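Local coordinates for protein peptidoglycan N-acetylglucosamine deacetylase (Agathobacter rectalis, PDB 5JMU) that probably removes acetyl groups from the N-acetylglucosamine units of peptidoglycan, using a zinc ion held in this catalytic domain, at residues V46-F51 / F210-T214; L146-N151 / M219-R223; N151-G155 / N170-V175. All coordinates share one frame; numbering follows the deposited sequence. Where two conformers were deposited one is given.

Interaction 1 (V46-F51 / F210-T214); sequences VKATFF and FLPLT
Thr49 and Leu213 join the start of strand 49-53 to the loop that follows strand 209-210. Both strands pair with strand 21-27 in the curled parallel sheet of the NodB deacetylase fold, a distorted beta/alpha barrel.

One direct hydrogen bond crosses the contact. Leu213 N donates to Thr49 OG1 at 2.9 Å, and the bond is nearly straight (172°). The hydroxyl is placed for this by its first torsion, with OG1 anti to the carbonyl carbon (chi1 -57°).

Water fills in where the two backbones do not bond directly. One water accepts from Lys47 N and donates to Phe210 O. Another accepts from Thr49 OG1 and donates to Leu211 O, so the threonine hydroxyl is gripped from the loop both directly and through solvent.

The apolar contacts run the length of the pair. Val46 CG1 lies 3.6 Å from Phe210 CB. The Pro212 ring rests against Lys47, with CG and CB each 3.8 Å from Lys47 CB. The lysine then bends at chi2 and leads away, and its NZ bonds to Arg69 O. At the far end Phe51 also touches the zinc ligand His76, so this packing reaches the wall of the metal site. Leu213 CD1 meets the Phe51 ring at its edge, 4.0 Å from CZ.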
loop_
_atom_site.group_PDB
_atom_site.type_symbol
_atom_site.label_atom_id
_atom_site.label_comp_id
_atom_site.label_asym_id
_atom_site.label_seq_id
_atom_site.Cartn_x
_atom_site.Cartn_y
_atom_site.Cartn_z
ATOM N N VAL A 46 12.909 -10.463 -2.401
ATOM C CA VAL A 46 11.655 -9.919 -2.932
ATOM C C VAL A 46 11.526 -8.448 -2.548
ATOM O O VAL A 46 11.874 -8.089 -1.405
ATOM C CB VAL A 46 10.434 -10.731 -2.360
ATOM C CG1 VAL A 46 9.095 -9.947 -2.458
ATOM C CG2 VAL A 46 10.365 -12.159 -3.063
ATOM N N LYS A 47 11.035 -7.621 -3.477
ATOM C CA LYS A 47 10.765 -6.222 -3.181
ATOM C C LYS A 47 9.257 -6.051 -3.027
ATOM O O LYS A 47 8.461 -6.758 -3.665
ATOM C CB LYS A 47 11.299 -5.284 -4.260
ATOM C CG LYS A 47 12.787 -5.553 -4.602
ATOM C CD LYS A 47 13.685 -5.560 -3.321
ATOM C CE LYS A 47 15.106 -5.966 -3.648
ATOM N NZ LYS A 47 15.968 -6.010 -2.453
ATOM N N ALA A 48 8.857 -5.137 -2.150
ATOM C CA ALA A 48 7.446 -4.894 -1.893
ATOM C C ALA A 48 7.192 -3.406 -1.891
ATOM O O ALA A 48 8.084 -2.599 -2.189
ATOM C CB ALA A 48 7.025 -5.523 -0.536
ATOM N N THR A 49 5.970 -3.031 -1.521
ATOM C CA THR A 49 5.582 -1.638 -1.525
ATOM C C THR A 49 5.022 -1.313 -0.155
ATOM O O THR A 49 4.151 -2.025 0.326
ATOM C CB THR A 49 4.508 -1.376 -2.596
ATOM O OG1 THR A 49 4.979 -1.783 -3.876
ATOM C CG2 THR A 49 4.158 0.105 -2.641
ATOM N N PHE A 50 5.501 -0.221 0.447
ATOM C CA PHE A 50 5.026 0.211 1.768
ATOM C C PHE A 50 4.263 1.501 1.659
ATOM O O PHE A 50 4.812 2.504 1.182
ATOM C CB PHE A 50 6.218 0.371 2.718
ATOM C CG PHE A 50 6.853 -0.947 3.040
ATOM C CD1 PHE A 50 6.408 -1.725 4.110
ATOM C CD2 PHE A 50 7.858 -1.451 2.207
ATOM C CE1 PHE A 50 7.017 -2.979 4.398
ATOM C CE2 PHE A 50 8.441 -2.708 2.466
ATOM C CZ PHE A 50 8.004 -3.476 3.573
ATOM N N PHE A 51 3.008 1.473 2.100
ATOM C CA PHE A 51 2.181 2.690 2.140
ATOM C C PHE A 51 2.208 3.180 3.580
ATOM O O PHE A 51 1.522 2.620 4.445
ATOM C CB PHE A 51 0.763 2.382 1.635
ATOM C CG PHE A 51 0.725 2.074 0.167
ATOM C CD1 PHE A 51 0.691 3.113 -0.749
ATOM C CD2 PHE A 51 0.738 0.773 -0.285
ATOM C CE1 PHE A 51 0.623 2.861 -2.125
ATOM C CE2 PHE A 51 0.688 0.495 -1.664
ATOM C CZ PHE A 51 0.615 1.550 -2.594
ATOM N N PHE A 210 7.134 -11.817 -7.728
ATOM C CA PHE A 210 6.872 -10.709 -6.806
ATOM C C PHE A 210 7.589 -9.475 -7.245
ATOM O O PHE A 210 8.812 -9.498 -7.471
ATOM C CB PHE A 210 7.309 -11.088 -5.397
ATOM C CG PHE A 210 6.447 -12.161 -4.785
ATOM C CD1 PHE A 210 6.757 -13.511 -5.004
ATOM C CD2 PHE A 210 5.363 -11.838 -3.996
ATOM C CE1 PHE A 210 5.949 -14.538 -4.475
ATOM C CE2 PHE A 210 4.582 -12.816 -3.438
ATOM C CZ PHE A 210 4.861 -14.196 -3.684
ATOM N N LEU A 211 6.832 -8.377 -7.385
ATOM C CA LEU A 211 7.405 -7.121 -7.827
ATOM C C LEU A 211 7.010 -5.986 -6.890
ATOM O O LEU A 211 5.959 -6.053 -6.239
ATOM C CB LEU A 211 6.909 -6.811 -9.227
ATOM C CG LEU A 211 7.313 -7.714 -10.380
ATOM C CD1 LEU A 211 6.602 -7.269 -11.670
ATOM C CD2 LEU A 211 8.816 -7.648 -10.513
ATOM N N PRO A 212 7.791 -4.909 -6.844
ATOM C CA PRO A 212 7.380 -3.639 -6.214
ATOM C C PRO A 212 6.597 -2.772 -7.211
ATOM O O PRO A 212 6.773 -2.906 -8.433
ATOM C CB PRO A 212 8.699 -2.959 -5.860
ATOM C CG PRO A 212 9.631 -3.384 -7.072
ATOM C CD PRO A 212 9.131 -4.815 -7.479
ATOM N N LEU A 213 5.719 -1.905 -6.698
ATOM C CA LEU A 213 4.996 -0.992 -7.584
ATOM C C LEU A 213 5.937 0.097 -7.999
ATOM O O LEU A 213 6.704 0.632 -7.174
ATOM C CB LEU A 213 3.762 -0.393 -6.871
ATOM C CG LEU A 213 2.588 -1.378 -6.699
ATOM C CD1 LEU A 213 1.614 -0.820 -5.651
ATOM C CD2 LEU A 213 1.898 -1.662 -8.023
ATOM N N THR A 214 5.874 0.497 -9.274
ATOM C CA THR A 214 6.621 1.649 -9.751
ATOM C C THR A 214 5.683 2.542 -10.549
ATOM O O THR A 214 4.529 2.223 -10.745
ATOM C CB THR A 214 7.809 1.253 -10.626
ATOM O OG1 THR A 214 7.318 0.706 -11.861
ATOM C CG2 THR A 214 8.642 0.207 -9.915
HETATM O O HOH W 1 5.964 -7.976 -4.029
HETATM O O HOH W 2 10.891 -8.258 -6.201
HETATM O O HOH W 3 4.638 -4.464 -4.316
#

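Interaction 2 (L146-N151 / M219-R223); sequences LYCDWN and MSHHR
His222 is fixed between Asp149 and Trp150. Its CB lies 3.4 Å from Asp149 OD2. At CG the ring begins, and one face is covered by Asp149 CB, which sits 3.4 Å from the centroid of the His222 ring in a CH-pi contact. ND1 bonds to Ser121 OG. CD2 touches Asp149 CB and Trp150 O. The ring turns its CE1 edge to the face of the Trp150 indole, with CE1 3.6 Å above that plane. NE2 donates to Trp150 O at 2.9 Å, in the carbonyl plane. Two ring bonds and two aromatic or CH contacts therefore fix the rotation of the imidazole.

The backbone of His222 is held too. Its N donates to the anti lone pair of Asp149 OD2 at 2.8 Å, and the same oxygen bonds to Ser120 OG. Asp149 N in turn donates to Ser220 O.

One residue earlier, the His221 and Tyr147 rings form an offset stack, with centroids 3.8 Å apart and planes at 2°. The tyrosine has CG between its backbone N and carbonyl carbon (chi1 68°), which lays the ring face against the imidazole. His221 NE2 then reaches Tyr147 O at 2.9 Å in a bent bond (133°).

The Trp150 side chain is about 8 Å from the zinc ion. The Asp-Trp sequence matches a CE4 deacetylase motif whose tryptophan lines the active-site groove, as Trp150 probably does.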
loop_
_atom_site.group_PDB
_atom_site.type_symbol
_atom_site.label_atom_id
_atom_site.label_comp_id
_atom_site.label_asym_id
_atom_site.label_seq_id
_atom_site.Cartn_x
_atom_site.Cartn_y
_atom_site.Cartn_z
ATOM N N LEU A 146 0.147 9.015 -8.418
ATOM C CA LEU A 146 -0.575 7.799 -8.777
ATOM C C LEU A 146 -1.187 7.266 -7.514
ATOM O O LEU A 146 -0.654 7.512 -6.430
ATOM C CB LEU A 146 0.353 6.732 -9.355
ATOM C CG LEU A 146 1.089 7.204 -10.607
ATOM C CD1 LEU A 146 2.325 6.333 -10.843
ATOM C CD2 LEU A 146 0.154 7.194 -11.769
ATOM N N TYR A 147 -2.318 6.572 -7.617
ATOM C CA TYR A 147 -2.856 5.942 -6.404
ATOM C C TYR A 147 -3.181 4.491 -6.719
ATOM O O TYR A 147 -3.430 4.131 -7.869
ATOM C CB TYR A 147 -4.102 6.664 -5.861
ATOM C CG TYR A 147 -5.364 6.594 -6.717
ATOM C CD1 TYR A 147 -5.598 7.509 -7.754
ATOM C CD2 TYR A 147 -6.332 5.603 -6.468
ATOM C CE1 TYR A 147 -6.788 7.454 -8.517
ATOM C CE2 TYR A 147 -7.514 5.538 -7.209
ATOM C CZ TYR A 147 -7.720 6.437 -8.240
ATOM O OH TYR A 147 -8.906 6.332 -8.959
ATOM N N CYS A 148 -3.140 3.656 -5.700
ATOM C CA CYS A 148 -3.382 2.219 -5.901
ATOM C C CYS A 148 -4.250 1.673 -4.762
ATOM O O CYS A 148 -4.011 1.949 -3.575
ATOM C CB CYS A 148 -2.040 1.493 -5.954
ATOM S SG CYS A 148 -2.164 -0.213 -6.536
ATOM N N ASP A 149 -5.328 0.983 -5.149
ATOM C CA ASP A 149 -6.119 0.196 -4.219
ATOM C C ASP A 149 -5.557 -1.235 -4.188
ATOM O O ASP A 149 -4.352 -1.384 -4.098
ATOM C CB ASP A 149 -7.587 0.276 -4.653
ATOM C CG ASP A 149 -8.125 1.701 -4.551
ATOM O OD1 ASP A 149 -7.841 2.387 -3.524
ATOM O OD2 ASP A 149 -8.808 2.165 -5.478
ATOM N N TRP A 150 -6.406 -2.265 -4.267
ATOM C CA TRP A 150 -5.907 -3.642 -4.208
ATOM C C TRP A 150 -6.954 -4.571 -4.821
ATOM O O TRP A 150 -8.103 -4.175 -4.973
ATOM C CB TRP A 150 -5.613 -4.070 -2.750
ATOM C CG TRP A 150 -6.844 -3.979 -1.871
ATOM C CD1 TRP A 150 -7.712 -5.017 -1.536
ATOM C CD2 TRP A 150 -7.341 -2.806 -1.194
ATOM N NE1 TRP A 150 -8.725 -4.527 -0.727
ATOM C CE2 TRP A 150 -8.515 -3.181 -0.504
ATOM C CE3 TRP A 150 -6.899 -1.466 -1.102
ATOM C CZ2 TRP A 150 -9.260 -2.265 0.278
ATOM C CZ3 TRP A 150 -7.652 -0.562 -0.347
ATOM C CH2 TRP A 150 -8.810 -0.967 0.335
ATOM N N ASN A 151 -6.546 -5.791 -5.207
ATOM C CA ASN A 151 -7.532 -6.758 -5.661
ATOM C C ASN A 151 -7.366 -8.127 -4.977
ATOM O O ASN A 151 -8.019 -9.079 -5.392
ATOM C CB ASN A 151 -7.490 -6.932 -7.199
ATOM C CG ASN A 151 -6.152 -7.431 -7.689
ATOM O OD1 ASN A 151 -5.269 -7.753 -6.900
ATOM N ND2 ASN A 151 -5.997 -7.519 -9.012
HETATM N N MSE A 219 -1.914 0.358 -12.192
HETATM C CA MSE A 219 -2.503 0.546 -10.868
HETATM C C MSE A 219 -3.802 -0.245 -10.753
HETATM O O MSE A 219 -4.503 -0.474 -11.740
HETATM C CB MSE A 219 -2.809 2.045 -10.602
HETATM C CG MSE A 219 -1.595 2.979 -10.658
HETATM SE SE MSE A 219 -0.477 2.802 -9.086
HETATM C CE MSE A 219 1.095 1.909 -9.856
ATOM N N SER A 220 -4.128 -0.630 -9.529
ATOM C CA SER A 220 -5.402 -1.272 -9.253
ATOM C C SER A 220 -6.321 -0.180 -8.717
ATOM O O SER A 220 -5.990 0.416 -7.670
ATOM C CB SER A 220 -5.204 -2.396 -8.227
ATOM O OG SER A 220 -6.430 -3.001 -7.889
ATOM N N HIS A 221 -7.410 0.123 -9.439
ATOM C CA HIS A 221 -8.362 1.156 -8.990
ATOM C C HIS A 221 -9.738 0.593 -8.721
ATOM O O HIS A 221 -10.342 -0.065 -9.598
ATOM C CB HIS A 221 -8.529 2.278 -10.027
ATOM C CG HIS A 221 -7.344 3.181 -10.138
ATOM N ND1 HIS A 221 -7.267 4.203 -11.068
ATOM C CD2 HIS A 221 -6.181 3.215 -9.440
ATOM C CE1 HIS A 221 -6.105 4.826 -10.942
ATOM N NE2 HIS A 221 -5.433 4.255 -9.952
ATOM N N HIS A 222 -10.256 0.877 -7.549
ATOM C CA HIS A 222 -11.639 0.532 -7.238
ATOM C C HIS A 222 -12.586 1.536 -7.872
ATOM O O HIS A 222 -12.142 2.527 -8.444
ATOM C CB HIS A 222 -11.850 0.592 -5.732
ATOM C CG HIS A 222 -11.143 -0.468 -4.946
ATOM N ND1 HIS A 222 -11.114 -0.451 -3.574
ATOM C CD2 HIS A 222 -10.475 -1.581 -5.331
ATOM C CE1 HIS A 222 -10.443 -1.512 -3.136
ATOM N NE2 HIS A 222 -10.046 -2.211 -4.181
ATOM N N ARG A 223 -13.885 1.305 -7.682
ATOM C CA ARG A 223 -14.937 2.290 -7.951
ATOM C C ARG A 223 -14.854 3.367 -6.875
ATOM O O ARG A 223 -14.604 3.066 -5.711
ATOM C CB ARG A 223 -16.331 1.602 -7.919
ATOM C CG ARG A 223 -17.512 2.524 -8.166
ATOM C CD ARG A 223 -18.855 1.804 -8.007
ATOM N NE ARG A 223 -19.969 2.660 -8.457
ATOM C CZ ARG A 223 -20.635 3.531 -7.692
ATOM N NH1 ARG A 223 -20.337 3.682 -6.405
ATOM N NH2 ARG A 223 -21.622 4.259 -8.216
HETATM O O HOH W 4 -3.465 6.526 -10.345
HETATM O O HOH W 5 -10.690 4.809 -7.846
#

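Interaction 3 (N151-G155 / N170-V175); sequences NVSSG and NVISGV
The side-chain amide of Asn170 meets Ser154 through its edge. ND2 donates to Ser154 O at 3.0 Å in a fairly straight bond (165°). The oxygen lies in the amide plane, but the nitrogen stands well above the plane of the Ser154 carbonyl, 54° out of it. The amide nitrogen also lies 3.9 Å from Gly155 CA, where the chain turns with positive phi.

The rest is van der Waals packing, partly of methyls on helix carbonyl oxygens. Val152 is directed at the helix, and both its methyls touch it. Holding CG1 opposite the backbone N (chi1 173°) sets that methyl 3.9 Å from Val171 O. CG2 is 3.6 Å from Gly174 O and 4.2 Å from Val175 CG2. Gly174 has no side chain, so Val152 packs directly on the helix backbone; CG1 comes within 4.0 Å of Gly174 CA. Ser154 CB touches Val171 CG2 at 3.7 Å, while its hydroxyl turns to Leu184 O and Asp156 N.

This is packing within a beta-alpha-beta unit. Helix 164-175 connects strand 152-153 to strand 180-186, which lie parallel and paired. The helix covers both strands, since Val171 and Val175 also touch strand 180-186, and Val171 and Ile172 meet helix 196-205 beside it.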
loop_
_atom_site.group_PDB
_atom_site.type_symbol
_atom_site.label_atom_id
_atom_site.label_comp_id
_atom_site.label_asym_id
_atom_site.label_seq_id
_atom_site.Cartn_x
_atom_site.Cartn_y
_atom_site.Cartn_z
ATOM N N ASN A 151 -6.546 -5.791 -5.207
ATOM C CA ASN A 151 -7.532 -6.758 -5.661
ATOM C C ASN A 151 -7.366 -8.127 -4.977
ATOM O O ASN A 151 -8.019 -9.079 -5.392
ATOM C CB ASN A 151 -7.490 -6.932 -7.199
ATOM C CG ASN A 151 -6.152 -7.431 -7.689
ATOM O OD1 ASN A 151 -5.269 -7.753 -6.900
ATOM N ND2 ASN A 151 -5.997 -7.519 -9.012
ATOM N N VAL A 152 -6.517 -8.224 -3.958
ATOM C CA VAL A 152 -6.473 -9.430 -3.101
ATOM C C VAL A 152 -6.528 -8.996 -1.656
ATOM O O VAL A 152 -5.656 -8.255 -1.211
ATOM C CB VAL A 152 -5.191 -10.266 -3.354
ATOM C CG1 VAL A 152 -5.049 -11.432 -2.338
ATOM C CG2 VAL A 152 -5.219 -10.783 -4.762
ATOM N N SER A 153 -7.571 -9.422 -0.941
ATOM C CA SER A 153 -7.644 -9.172 0.498
ATOM C C SER A 153 -6.971 -10.256 1.292
ATOM O O SER A 153 -7.113 -11.435 1.003
ATOM C CB SER A 153 -9.071 -9.063 0.926
ATOM O OG SER A 153 -9.557 -7.881 0.286
ATOM N N SER A 154 -6.196 -9.836 2.290
ATOM C CA SER A 154 -5.577 -10.816 3.188
ATOM C C SER A 154 -6.474 -11.149 4.368
ATOM O O SER A 154 -6.195 -12.098 5.087
ATOM C CB SER A 154 -4.249 -10.282 3.721
ATOM O OG SER A 154 -4.539 -9.149 4.522
ATOM N N GLY A 155 -7.537 -10.378 4.568
ATOM C CA GLY A 155 -8.395 -10.529 5.718
ATOM C C GLY A 155 -7.789 -10.003 7.004
ATOM O O GLY A 155 -8.368 -10.231 8.061
ATOM N N ASN A 170 -5.802 -16.923 2.657
ATOM C CA ASN A 170 -6.568 -15.859 2.004
ATOM C C ASN A 170 -5.795 -15.259 0.844
ATOM O O ASN A 170 -6.346 -15.022 -0.236
ATOM C CB ASN A 170 -6.902 -14.735 2.984
ATOM C CG ASN A 170 -7.999 -15.115 3.960
ATOM O OD1 ASN A 170 -8.772 -16.039 3.700
ATOM N ND2 ASN A 170 -8.080 -14.405 5.078
ATOM N N VAL A 171 -4.497 -15.031 1.052
ATOM C CA VAL A 171 -3.702 -14.397 0.001
ATOM C C VAL A 171 -3.485 -15.381 -1.162
ATOM O O VAL A 171 -3.662 -15.031 -2.341
ATOM C CB VAL A 171 -2.375 -13.897 0.545
ATOM C CG1 VAL A 171 -1.437 -13.392 -0.597
ATOM C CG2 VAL A 171 -2.648 -12.769 1.528
ATOM N N ILE A 172 -3.167 -16.629 -0.844
ATOM C CA ILE A 172 -2.911 -17.617 -1.896
ATOM C C ILE A 172 -4.170 -17.871 -2.716
ATOM O O ILE A 172 -4.146 -17.951 -3.951
ATOM C CB ILE A 172 -2.382 -18.919 -1.263
ATOM C CG1 ILE A 172 -0.933 -18.712 -0.784
ATOM C CG2 ILE A 172 -2.556 -20.117 -2.233
ATOM C CD1 ILE A 172 -0.422 -19.933 0.086
ATOM N N SER A 173 -5.310 -17.986 -2.051
ATOM C CA SER A 173 -6.530 -18.172 -2.833
ATOM C C SER A 173 -6.914 -16.900 -3.612
ATOM O O SER A 173 -7.330 -17.006 -4.781
ATOM C CB SER A 173 -7.678 -18.635 -1.932
ATOM O OG SER A 173 -7.954 -17.684 -0.944
ATOM N N GLY A 174 -6.773 -15.705 -3.028
ATOM C CA GLY A 174 -7.094 -14.500 -3.795
ATOM C C GLY A 174 -6.220 -14.228 -5.023
ATOM O O GLY A 174 -6.700 -13.743 -6.056
ATOM N N VAL A 175 -4.923 -14.523 -4.922
ATOM C CA VAL A 175 -3.994 -14.308 -6.033
ATOM C C VAL A 175 -4.378 -15.124 -7.252
ATOM O O VAL A 175 -4.158 -14.713 -8.389
ATOM C CB VAL A 175 -2.553 -14.633 -5.563
ATOM C CG1 VAL A 175 -1.645 -15.034 -6.702
ATOM C CG2 VAL A 175 -1.978 -13.429 -4.762
#

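In the fold
Interaction 1 is the most buried of the three. It mixes apolar packing with one direct hydrogen bond and water bridges between the backbones and the Thr49 hydroxyl. Interaction 2 is partly buried and richer in polar and aromatic groups. Both reach the surroundings of the zinc, through Phe51 and Trp150. The two touch: Leu213 CD1 packs on Cys148 SG, and Met219 reaches Thr214 and Leu213. Segments 210-214 and 219-223 belong to the same C-terminal region, which runs past both. Interaction 3 lies farther from the chain centre, where a helix packs on a strand through valines and one amide. It continues from interaction 2 through Asn151 and reaches the same sheet as interaction 1, without touching that contact.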